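PDB 3OC9: UDP-N-acetylglucosamine pyrophosphorylase from Entamoeba histolytica, which probably catalyses the transfer of uridylyl from UTP to N-acetyl-alpha-D-glucosamine 1-phosphate, giving UDP-N-acetylglucosamine and diphosphate. Local coordinates for residues G34-I39 with V92-F97; L76-E81 with S380-F385; C210-K215 with S323-Q328; L279-A284 with K308-F313. All blocks are in the same frame, centred on the assembly; numbering follows the deposited sequence.

Contact 1. Residues G34-I39 with V92-F97; sequences GKTALI and VMIHWF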
# COMPACT_ATOMS: atom_id res chain seq x y z
N GLY A 34 13.06 0.63 -17.85
CA GLY A 34 13.66 0.70 -16.50
C GLY A 34 13.39 2.00 -15.76
O GLY A 34 14.21 2.46 -14.94
N LYS A 35 12.23 2.61 -16.02
CA LYS A 35 11.92 3.93 -15.44
C LYS A 35 10.95 3.91 -14.25
O LYS A 35 10.47 4.97 -13.84
CB LYS A 35 11.42 4.89 -16.53
CG LYS A 35 12.47 5.20 -17.65
CD LYS A 35 11.92 6.19 -18.68
CE LYS A 35 12.96 6.55 -19.74
NZ LYS A 35 12.54 7.77 -20.50
N THR A 36 10.68 2.72 -13.68
CA THR A 36 9.69 2.57 -12.57
C THR A 36 10.22 1.80 -11.34
O THR A 36 11.17 1.00 -11.47
CB THR A 36 8.35 1.88 -13.03
OG1 THR A 36 8.55 0.47 -13.28
CG2 THR A 36 7.74 2.57 -14.27
N ALA A 37 9.59 2.00 -10.17
CA ALA A 37 9.94 1.29 -8.92
C ALA A 37 8.73 1.11 -7.98
O ALA A 37 7.74 1.87 -8.09
CB ALA A 37 11.08 2.04 -8.16
N LEU A 38 8.84 0.15 -7.05
CA LEU A 38 7.86 -0.07 -5.97
C LEU A 38 8.47 0.31 -4.59
O LEU A 38 9.64 0.01 -4.35
CB LEU A 38 7.41 -1.57 -5.92
CG LEU A 38 6.32 -1.93 -4.91
CD1 LEU A 38 4.95 -1.28 -5.29
CD2 LEU A 38 6.08 -3.47 -4.71
N ILE A 39 7.68 0.96 -3.72
CA ILE A 39 8.12 1.30 -2.34
C ILE A 39 7.08 0.75 -1.34
O ILE A 39 5.91 1.10 -1.45
CB ILE A 39 8.26 2.85 -2.11
CG1 ILE A 39 9.32 3.46 -3.06
CG2 ILE A 39 8.62 3.12 -0.61
CD1 ILE A 39 9.35 5.03 -3.09
N VAL A 92 13.82 -6.97 -18.47
CA VAL A 92 13.06 -5.86 -17.88
C VAL A 92 13.08 -6.01 -16.35
O VAL A 92 12.77 -7.09 -15.83
CB VAL A 92 11.61 -5.83 -18.44
CG1 VAL A 92 10.69 -4.88 -17.64
CG2 VAL A 92 11.61 -5.44 -19.93
N MET A 93 13.44 -4.93 -15.63
CA MET A 93 13.60 -4.98 -14.16
C MET A 93 12.83 -3.87 -13.42
O MET A 93 12.98 -2.70 -13.77
CB MET A 93 15.10 -4.96 -13.77
CG MET A 93 15.40 -5.15 -12.26
SD MET A 93 17.15 -5.48 -11.84
CE MET A 93 17.30 -7.17 -12.36
N ILE A 94 12.02 -4.25 -12.43
CA ILE A 94 11.41 -3.28 -11.47
C ILE A 94 12.11 -3.36 -10.09
O ILE A 94 11.95 -4.34 -9.38
CB ILE A 94 9.86 -3.54 -11.28
CG1 ILE A 94 9.11 -3.46 -12.61
CG2 ILE A 94 9.26 -2.51 -10.24
CD1 ILE A 94 7.63 -4.00 -12.52
N HIS A 95 12.87 -2.33 -9.71
CA HIS A 95 13.53 -2.29 -8.38
C HIS A 95 12.48 -2.07 -7.24
O HIS A 95 11.51 -1.32 -7.44
CB HIS A 95 14.65 -1.22 -8.37
CG HIS A 95 15.89 -1.63 -9.13
ND1 HIS A 95 16.88 -2.41 -8.57
CD2 HIS A 95 16.27 -1.41 -10.41
CE1 HIS A 95 17.83 -2.64 -9.47
NE2 HIS A 95 17.48 -2.05 -10.60
N TRP A 96 12.68 -2.73 -6.09
CA TRP A 96 11.74 -2.73 -4.94
C TRP A 96 12.48 -2.28 -3.67
O TRP A 96 13.43 -2.96 -3.23
CB TRP A 96 11.14 -4.15 -4.75
CG TRP A 96 10.11 -4.37 -3.63
CD1 TRP A 96 9.51 -3.40 -2.84
CD2 TRP A 96 9.56 -5.62 -3.20
NE1 TRP A 96 8.63 -4.00 -1.95
CE2 TRP A 96 8.64 -5.36 -2.15
CE3 TRP A 96 9.76 -6.95 -3.61
CZ2 TRP A 96 7.92 -6.38 -1.50
CZ3 TRP A 96 9.03 -7.98 -2.97
CH2 TRP A 96 8.11 -7.68 -1.92
N PHE A 97 12.04 -1.15 -3.09
CA PHE A 97 12.67 -0.57 -1.88
C PHE A 97 11.73 -0.85 -0.68
O PHE A 97 10.56 -0.44 -0.69
CB PHE A 97 12.93 0.94 -2.10
CG PHE A 97 13.75 1.23 -3.35
CD1 PHE A 97 15.15 1.06 -3.33
CD2 PHE A 97 13.14 1.64 -4.53
CE1 PHE A 97 15.92 1.28 -4.50
CE2 PHE A 97 13.90 1.87 -5.71
CZ PHE A 97 15.31 1.69 -5.68
O HOH W 1 10.96 -0.32 -14.71
O HOH W 2 13.43 -0.28 -12.16
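Leu38 is held by both its backbone N and its backbone O to the neighbouring strand. Its N donates to His95 O at 3.1 Å, and its O accepts from Phe97 N at 2.9 Å. Both bonds are nearly straight at the hydrogen. Towards Gly34 the two chains separate and water takes over. One water donates to Thr36 O and Met93 O and accepts from His95 N. A second links Thr36 N to Met93 O. The side chains of Leu38 and Trp96 lie side by side on one face of the sheet. Leu38 CD2 sits over the five-membered part of the indole, 3.9 Å from its centroid, in a CH-pi contact. The indole NE1 is bonded to Thr40 OG1, and helix 68-87 packs on the same face. On the other face, Ala37 CB meets the edge of the Phe97 ring, 3.7 Å from Phe97 CE2. With chi1 at -55°, the Phe97 ring swings back beside its own backbone N, towards Ala37. The Ile94 and Thr36 side chains cross at a slant, with Ile94 CG1 4.0 Å from Thr36 OG1. At the splayed end water thus joins backbone groups too far apart to bond directly, while direct bonds and apolar side chains close the parallel pair further on.

Contact 2. Residues L76-E81 with S380-F385; sequences LLRLQE and SFRKSF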
# COMPACT_ATOMS: atom_id res chain seq x y z
N LEU A 76 5.09 -8.55 -9.41
CA LEU A 76 6.22 -7.89 -10.09
C LEU A 76 6.76 -8.75 -11.27
O LEU A 76 7.05 -8.21 -12.35
CB LEU A 76 7.35 -7.52 -9.11
CG LEU A 76 7.04 -6.47 -8.02
CD1 LEU A 76 8.30 -6.23 -7.13
CD2 LEU A 76 6.57 -5.13 -8.64
N LEU A 77 6.89 -10.06 -11.06
CA LEU A 77 7.29 -10.98 -12.15
C LEU A 77 6.34 -10.92 -13.37
O LEU A 77 6.80 -10.89 -14.53
CB LEU A 77 7.47 -12.42 -11.64
CG LEU A 77 8.72 -12.69 -10.77
CD1 LEU A 77 8.60 -14.05 -10.10
CD2 LEU A 77 10.05 -12.62 -11.57
N ARG A 78 5.03 -10.84 -13.12
CA ARG A 78 4.02 -10.78 -14.22
C ARG A 78 4.03 -9.44 -14.97
O ARG A 78 3.91 -9.41 -16.21
CB ARG A 78 2.61 -11.10 -13.67
CG ARG A 78 1.46 -11.01 -14.70
CD ARG A 78 1.68 -11.99 -15.89
NE ARG A 78 0.51 -12.05 -16.77
CZ ARG A 78 0.50 -12.65 -17.96
NH1 ARG A 78 1.61 -13.23 -18.43
NH2 ARG A 78 -0.61 -12.68 -18.68
N LEU A 79 4.16 -8.33 -14.22
CA LEU A 79 4.31 -7.00 -14.80
C LEU A 79 5.57 -6.89 -15.68
O LEU A 79 5.51 -6.33 -16.79
CB LEU A 79 4.32 -5.92 -13.69
CG LEU A 79 2.94 -5.68 -13.03
CD1 LEU A 79 3.11 -4.89 -11.71
CD2 LEU A 79 2.01 -4.92 -14.01
N GLN A 80 6.70 -7.44 -15.21
CA GLN A 80 7.92 -7.46 -16.04
C GLN A 80 7.71 -8.20 -17.38
O GLN A 80 8.16 -7.75 -18.44
CB GLN A 80 9.12 -8.07 -15.27
CG GLN A 80 9.72 -7.13 -14.18
CD GLN A 80 10.79 -7.80 -13.28
OE1 GLN A 80 11.41 -7.13 -12.44
NE2 GLN A 80 11.00 -9.11 -13.44
N GLU A 81 7.01 -9.33 -17.30
CA GLU A 81 6.68 -10.20 -18.46
C GLU A 81 5.80 -9.48 -19.50
O GLU A 81 6.10 -9.52 -20.69
CB GLU A 81 6.02 -11.48 -17.96
CG GLU A 81 5.75 -12.54 -19.02
CD GLU A 81 5.34 -13.88 -18.40
OE1 GLU A 81 4.34 -13.94 -17.65
OE2 GLU A 81 6.05 -14.87 -18.68
N SER A 380 -3.35 -17.57 -9.79
CA SER A 380 -2.03 -17.10 -9.32
C SER A 380 -1.68 -15.70 -9.85
O SER A 380 -1.91 -15.41 -11.02
CB SER A 380 -0.92 -18.07 -9.72
OG SER A 380 0.35 -17.58 -9.28
N PHE A 381 -1.15 -14.84 -8.97
CA PHE A 381 -0.66 -13.51 -9.37
C PHE A 381 0.48 -13.63 -10.41
O PHE A 381 0.79 -12.66 -11.12
CB PHE A 381 -0.15 -12.71 -8.14
CG PHE A 381 -1.23 -11.99 -7.33
CD1 PHE A 381 -2.58 -12.32 -7.42
CD2 PHE A 381 -0.86 -10.99 -6.42
CE1 PHE A 381 -3.55 -11.66 -6.62
CE2 PHE A 381 -1.80 -10.33 -5.63
CZ PHE A 381 -3.15 -10.66 -5.74
N ARG A 382 1.11 -14.80 -10.50
CA ARG A 382 2.13 -15.05 -11.53
C ARG A 382 1.53 -15.26 -12.94
O ARG A 382 2.20 -15.01 -13.95
CB ARG A 382 3.07 -16.21 -11.12
CG ARG A 382 4.22 -16.50 -12.08
CD ARG A 382 5.30 -15.40 -12.06
NE ARG A 382 6.30 -15.57 -13.12
CZ ARG A 382 6.18 -15.16 -14.38
NH1 ARG A 382 5.08 -14.53 -14.79
NH2 ARG A 382 7.17 -15.37 -15.24
N LYS A 383 0.26 -15.68 -13.00
CA LYS A 383 -0.42 -16.05 -14.26
C LYS A 383 -1.26 -14.98 -15.00
O LYS A 383 -1.39 -15.04 -16.23
CB LYS A 383 -1.30 -17.29 -14.03
CG LYS A 383 -0.55 -18.52 -13.51
CD LYS A 383 0.35 -19.16 -14.57
CE LYS A 383 -0.45 -20.00 -15.56
NZ LYS A 383 0.46 -20.66 -16.54
N SER A 384 -1.85 -14.03 -14.27
CA SER A 384 -2.71 -12.98 -14.87
C SER A 384 -2.67 -11.73 -13.96
O SER A 384 -2.69 -11.85 -12.74
CB SER A 384 -4.16 -13.49 -15.08
OG SER A 384 -4.91 -12.68 -15.98
N PHE A 385 -2.58 -10.55 -14.58
CA PHE A 385 -2.62 -9.25 -13.87
C PHE A 385 -4.08 -8.76 -13.73
O PHE A 385 -4.57 -8.56 -12.60
CB PHE A 385 -1.72 -8.24 -14.60
CG PHE A 385 -1.80 -6.80 -14.07
CD1 PHE A 385 -1.38 -6.49 -12.77
CD2 PHE A 385 -2.29 -5.78 -14.87
CE1 PHE A 385 -1.45 -5.16 -12.28
CE2 PHE A 385 -2.36 -4.44 -14.39
CZ PHE A 385 -1.95 -4.15 -13.09
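Arg382 runs from the loop 380-385 across helix 68-87 to reach Glu81. Its CB points away from the helix. CG lies opposite the backbone N (chi1 -176°), and a bend at chi2 (70°) turns the rest of the chain back. CD then meets Leu77 CB at 3.7 Å. NE lies equally near the same CB, so the leucine covers one face of the guanidinium. CZ lies between Leu77 CB and Glu81 OE1, near both. At the tip, Arg382 NH1 donates to Glu81 OE1 at 3.0 Å, forming a salt bridge. The carboxylate and guanidinium planes are 53° apart, and NH1 meets OE1 from above the carboxylate plane. Of this pair of groups, just NH1 and OE1 are hydrogen-bonded.

Glu81 OE1 also accepts from Arg78 NH1 at 2.9 Å, one helical turn back. The two arginines approach that oxygen from opposite faces of the carboxylate. Arg78 NH1 and Arg382 NH1 are 5.2 Å apart, and the carboxylate between them probably balances part of their charge. The stem of Arg78 lies along the loop backbone: its CB is 3.5 Å from Phe381 O, and its guanidinium has Lys383 O over one face. Arg78 NH2 has a second acid partner in Glu388, which also accepts from Phe385 N.

Deeper in, Leu79 CD2 stands over the face of the Phe385 ring, 4.0 Å from its centroid. Pro196 of helix 196-204 touches both side chains. Within the loop, Ser380 OG accepts from Arg382 N in an ST turn. The contact joins a C-terminal loop to a helix through a three-residue salt-bridge network, with a CH-pi contact on its buried side.

Contact 3. Residues C210-K215 with S323-Q328; sequences CIKIVK and SIFEIQ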
# COMPACT_ATOMS: atom_id res chain seq x y z
N CYS A 210 0.26 11.43 -7.90
CA CYS A 210 -1.02 10.86 -8.34
C CYS A 210 -1.64 10.08 -7.14
O CYS A 210 -1.05 9.05 -6.69
CB CYS A 210 -0.83 9.96 -9.58
SG CYS A 210 -2.40 9.20 -10.25
N ILE A 211 -2.80 10.53 -6.66
CA ILE A 211 -3.44 9.97 -5.43
C ILE A 211 -4.66 9.08 -5.79
O ILE A 211 -5.64 9.61 -6.33
CB ILE A 211 -3.96 11.11 -4.46
CG1 ILE A 211 -2.84 12.13 -4.16
CG2 ILE A 211 -4.52 10.52 -3.14
CD1 ILE A 211 -3.33 13.46 -3.41
N LYS A 212 -4.59 7.77 -5.50
CA LYS A 212 -5.77 6.87 -5.68
C LYS A 212 -6.82 7.08 -4.56
O LYS A 212 -6.45 7.19 -3.37
CB LYS A 212 -5.36 5.37 -5.84
CG LYS A 212 -4.95 5.01 -7.32
CD LYS A 212 -4.39 3.57 -7.47
CE LYS A 212 -4.40 3.09 -8.95
NZ LYS A 212 -3.86 1.65 -9.09
N ILE A 213 -8.10 7.15 -4.93
CA ILE A 213 -9.20 7.36 -3.96
C ILE A 213 -10.36 6.39 -4.19
O ILE A 213 -10.52 5.85 -5.30
CB ILE A 213 -9.72 8.87 -3.92
CG1 ILE A 213 -10.43 9.31 -5.24
CG2 ILE A 213 -8.56 9.85 -3.58
CD1 ILE A 213 -11.99 8.93 -5.34
N VAL A 214 -11.14 6.18 -3.13
CA VAL A 214 -12.47 5.54 -3.24
C VAL A 214 -13.56 6.58 -2.92
O VAL A 214 -13.40 7.40 -2.01
CB VAL A 214 -12.61 4.26 -2.32
CG1 VAL A 214 -11.68 3.13 -2.79
CG2 VAL A 214 -12.36 4.60 -0.78
N LYS A 215 -14.67 6.56 -3.66
CA LYS A 215 -15.82 7.42 -3.32
C LYS A 215 -16.46 7.08 -1.96
O LYS A 215 -16.90 5.93 -1.74
CB LYS A 215 -16.90 7.30 -4.41
CG LYS A 215 -16.65 8.09 -5.66
CD LYS A 215 -17.96 8.08 -6.48
CE LYS A 215 -17.93 9.01 -7.65
NZ LYS A 215 -19.11 8.77 -8.56
N SER A 323 -2.76 14.90 -9.57
CA SER A 323 -3.94 14.28 -10.20
C SER A 323 -4.64 13.30 -9.22
O SER A 323 -3.97 12.70 -8.34
CB SER A 323 -3.54 13.61 -11.53
OG SER A 323 -2.55 12.60 -11.37
N ILE A 324 -5.97 13.15 -9.36
CA ILE A 324 -6.81 12.30 -8.49
C ILE A 324 -7.45 11.17 -9.33
O ILE A 324 -8.21 11.44 -10.28
CB ILE A 324 -7.93 13.15 -7.76
CG1 ILE A 324 -7.34 14.41 -7.10
CG2 ILE A 324 -8.73 12.30 -6.73
CD1 ILE A 324 -6.18 14.15 -6.11
N PHE A 325 -7.14 9.92 -8.98
CA PHE A 325 -7.48 8.69 -9.77
C PHE A 325 -8.49 7.81 -9.01
O PHE A 325 -8.14 7.20 -7.97
CB PHE A 325 -6.13 7.94 -10.02
CG PHE A 325 -6.16 6.74 -11.00
CD1 PHE A 325 -6.86 5.58 -10.70
CD2 PHE A 325 -5.38 6.77 -12.16
CE1 PHE A 325 -6.83 4.45 -11.57
CE2 PHE A 325 -5.33 5.67 -13.04
CZ PHE A 325 -6.07 4.51 -12.74
N GLU A 326 -9.74 7.72 -9.49
CA GLU A 326 -10.75 6.86 -8.80
C GLU A 326 -10.55 5.34 -9.05
O GLU A 326 -10.43 4.92 -10.21
CB GLU A 326 -12.20 7.25 -9.23
CG GLU A 326 -13.30 6.43 -8.46
CD GLU A 326 -14.74 6.62 -8.99
OE1 GLU A 326 -14.97 7.35 -9.99
OE2 GLU A 326 -15.67 6.02 -8.38
N ILE A 327 -10.55 4.53 -7.97
CA ILE A 327 -10.59 3.05 -8.09
C ILE A 327 -11.91 2.46 -7.57
O ILE A 327 -12.59 3.08 -6.75
CB ILE A 327 -9.38 2.36 -7.37
CG1 ILE A 327 -9.39 2.70 -5.86
CG2 ILE A 327 -8.06 2.83 -8.04
CD1 ILE A 327 -8.64 1.67 -4.96
N GLN A 328 -12.28 1.27 -8.06
CA GLN A 328 -13.44 0.54 -7.53
C GLN A 328 -13.01 -0.36 -6.37
O GLN A 328 -11.98 -1.03 -6.46
CB GLN A 328 -14.06 -0.33 -8.63
CG GLN A 328 -14.64 0.47 -9.79
CD GLN A 328 -15.66 1.51 -9.33
OE1 GLN A 328 -16.71 1.16 -8.78
NE2 GLN A 328 -15.35 2.79 -9.54
O HOH W 3 -14.96 4.55 -6.00
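Ile211 and Ile213 bond through their backbones to Ser323, Phe325 and Ile327 in the tight part of this contact, where the strands run parallel. Ile211 N donates to Ser323 O at 3.0 Å, and Phe325 N to Ile211 O. Ile213 N then donates to Phe325 O, and Ile327 N to Ile213 O. On one face, Ile324 packs against Ile211 and Ile213, but it has two conformers, so the detail is less certain. On the other face, the extended Lys212 chain lies alongside Phe325. Its CE is 4.2 Å from the ring centroid, an off-centre CH-pi contact, and also touches Ile327 CG2. The Lys212 ammonium goes on to salt bridges with Glu332 and Asp195. Cys210 SG packs on Phe325 CB at 3.9 Å and lies oblique to the ring.

The far end is looser and hydrated. Lys215 CG passes 3.6 Å from Glu326 OE2, but Lys215 NZ stays 4.4 Å from Glu326 OE2, too far for a salt bridge. One water instead joins the Lys215 backbone to Glu326, accepting from Lys215 N and donating to Glu326 OE2 and Ile327 O. Strand 209-215 also pairs antiparallel with strands 258-261 and 263-267. This mixed sheet is consistent with the GT-A-type fold of the nucleotidyltransferase family.

Contact 4. Residues L279-A284 with K308-F313; sequences LPYHIA and KEIFFF. Unlike the reference sequence in segment 308-313: Ile310 (reference Met).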
# COMPACT_ATOMS: atom_id res chain seq x y z
N LEU A 279 8.25 18.09 8.41
CA LEU A 279 6.88 17.64 8.73
C LEU A 279 6.44 17.94 10.19
O LEU A 279 7.28 17.92 11.10
CB LEU A 279 6.74 16.12 8.42
CG LEU A 279 6.90 15.70 6.93
CD1 LEU A 279 7.11 14.18 6.80
CD2 LEU A 279 5.69 16.11 6.10
N PRO A 280 5.14 18.24 10.41
CA PRO A 280 4.66 18.54 11.77
C PRO A 280 4.57 17.28 12.68
O PRO A 280 4.29 16.18 12.18
CB PRO A 280 3.29 19.17 11.53
CG PRO A 280 2.82 18.57 10.23
CD PRO A 280 4.07 18.38 9.40
N TYR A 281 4.82 17.44 13.99
CA TYR A 281 4.70 16.27 14.90
C TYR A 281 3.25 15.94 15.26
O TYR A 281 2.37 16.83 15.29
CB TYR A 281 5.57 16.46 16.18
CG TYR A 281 7.07 16.46 15.92
CD1 TYR A 281 7.71 15.33 15.39
CD2 TYR A 281 7.85 17.58 16.21
CE1 TYR A 281 9.09 15.33 15.14
CE2 TYR A 281 9.24 17.59 15.97
CZ TYR A 281 9.85 16.46 15.43
OH TYR A 281 11.21 16.46 15.18
N HIS A 282 2.98 14.65 15.48
CA HIS A 282 1.70 14.15 16.02
C HIS A 282 1.97 13.22 17.23
O HIS A 282 3.07 12.66 17.34
CB HIS A 282 0.95 13.32 14.95
CG HIS A 282 0.56 14.09 13.72
ND1 HIS A 282 -0.72 14.56 13.52
CD2 HIS A 282 1.27 14.44 12.62
CE1 HIS A 282 -0.78 15.18 12.35
NE2 HIS A 282 0.42 15.14 11.79
N ILE A 283 0.96 13.04 18.10
CA ILE A 283 1.01 12.07 19.22
C ILE A 283 0.21 10.81 18.89
O ILE A 283 -0.98 10.89 18.52
CB ILE A 283 0.44 12.67 20.55
CG1 ILE A 283 1.19 13.94 20.99
CG2 ILE A 283 0.41 11.61 21.69
CD1 ILE A 283 2.69 13.87 20.84
N ALA A 284 0.86 9.64 19.01
CA ALA A 284 0.22 8.34 18.87
C ALA A 284 0.42 7.54 20.17
O ALA A 284 1.49 7.62 20.79
CB ALA A 284 0.79 7.58 17.66
N LYS A 308 6.13 9.89 19.55
CA LYS A 308 6.21 11.10 18.69
C LYS A 308 6.41 10.70 17.22
O LYS A 308 7.46 10.14 16.87
CB LYS A 308 7.38 12.00 19.18
CG LYS A 308 7.61 13.26 18.35
CD LYS A 308 9.04 13.82 18.51
CE LYS A 308 9.30 14.34 19.91
NZ LYS A 308 10.66 14.99 20.01
N GLU A 309 5.42 11.00 16.35
CA GLU A 309 5.43 10.55 14.94
C GLU A 309 5.26 11.67 13.90
O GLU A 309 4.69 12.73 14.19
CB GLU A 309 4.35 9.48 14.70
CG GLU A 309 4.53 8.16 15.48
CD GLU A 309 3.47 7.10 15.16
OE1 GLU A 309 2.53 7.37 14.38
OE2 GLU A 309 3.56 5.98 15.72
N ILE A 310 5.74 11.40 12.68
CA ILE A 310 5.46 12.27 11.51
C ILE A 310 4.71 11.42 10.45
O ILE A 310 4.92 10.20 10.36
CB ILE A 310 6.76 12.94 10.92
CG1 ILE A 310 7.88 11.90 10.73
CG2 ILE A 310 7.25 14.15 11.81
CD1 ILE A 310 9.17 12.41 10.02
N PHE A 311 3.82 12.07 9.68
CA PHE A 311 2.85 11.38 8.77
C PHE A 311 3.14 11.71 7.28
O PHE A 311 3.32 12.88 6.93
CB PHE A 311 1.39 11.83 9.09
CG PHE A 311 0.83 11.34 10.42
CD1 PHE A 311 1.47 10.36 11.19
CD2 PHE A 311 -0.40 11.84 10.87
CE1 PHE A 311 0.91 9.92 12.41
CE2 PHE A 311 -0.96 11.40 12.08
CZ PHE A 311 -0.30 10.43 12.84
N PHE A 312 3.21 10.71 6.40
CA PHE A 312 3.65 10.96 5.03
C PHE A 312 2.72 11.91 4.27
O PHE A 312 3.18 12.71 3.47
CB PHE A 312 3.92 9.65 4.22
CG PHE A 312 2.68 8.97 3.72
CD1 PHE A 312 1.97 9.48 2.62
CD2 PHE A 312 2.22 7.81 4.34
CE1 PHE A 312 0.78 8.86 2.17
CE2 PHE A 312 1.04 7.17 3.89
CZ PHE A 312 0.33 7.70 2.80
N PHE A 313 1.42 11.84 4.57
CA PHE A 313 0.43 12.66 3.83
C PHE A 313 0.47 14.16 4.15
O PHE A 313 -0.10 14.98 3.41
CB PHE A 313 -1.01 12.06 3.89
CG PHE A 313 -1.48 11.71 5.28
CD1 PHE A 313 -1.42 10.39 5.74
CD2 PHE A 313 -1.98 12.70 6.14
CE1 PHE A 313 -1.85 10.04 7.03
CE2 PHE A 313 -2.43 12.36 7.45
CZ PHE A 313 -2.35 11.03 7.89
O HOH W 4 3.67 14.89 9.84
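The His282 and Phe311 rings stack face to face, with centroids 4.0 Å apart and planes at 16°. The imidazole has CG opposite its carbonyl carbon (chi1 -63°), and its CB also rests over the phenyl face. His282 NE2 is bonded to Asp314 OD2, which would help fix the rotation of the ring. Tyr281 turns to another side. Lys308 lays its aliphatic chain over the tyrosine ring, with CD 3.9 Å from the ring centroid. A bend at chi3 (-67°) carries Lys308 NZ to 5.1 Å from that centroid, at most a weak cation-pi attraction. Ile310, methionine in the reference sequence, sets CG2 3.8 Å from Tyr281 CD1 and 4.0 Å from Leu279 CB. Ala284 CB rests on the Glu309 carboxylate, 3.7 Å from Glu309 CD, while Glu309 OE2 pairs with Lys307. In the backbone, His282 N donates to Glu309 O at 2.9 Å, and Glu309 N returns a bond to His282 O. Beyond this pair, a water links Pro280 O to Phe311 N. The contact forms part of a two-stranded antiparallel sheet, 282-286 with 305-309, at the surface. Beyond Ile310 the chain leads to Phe312, which packs on strand 263-267 of the main sheet.

In the fold
Contacts 1 and 3 are two parallel strand pairs of the same mixed sheet, with centres 22 Å apart. Strands 180-184 and 263-267 connect them across that sheet. Contact 2 touches contact 1: Gln80 OE1 accepts from Ile94 N at 3.0 Å, and Leu76 packs on Trp96. Helix 68-87 thus meets both the sheet and the C-terminal loop. Contact 3 is nested in the long chain excursion closed by contact 2. Asp195 lies between them, touched by Phe385 and salt-bridged to Lys212. Contact 4 belongs to a separate small sheet. Its centre is about 36 Å from that of contact 2, on the opposite side of the chain's centre.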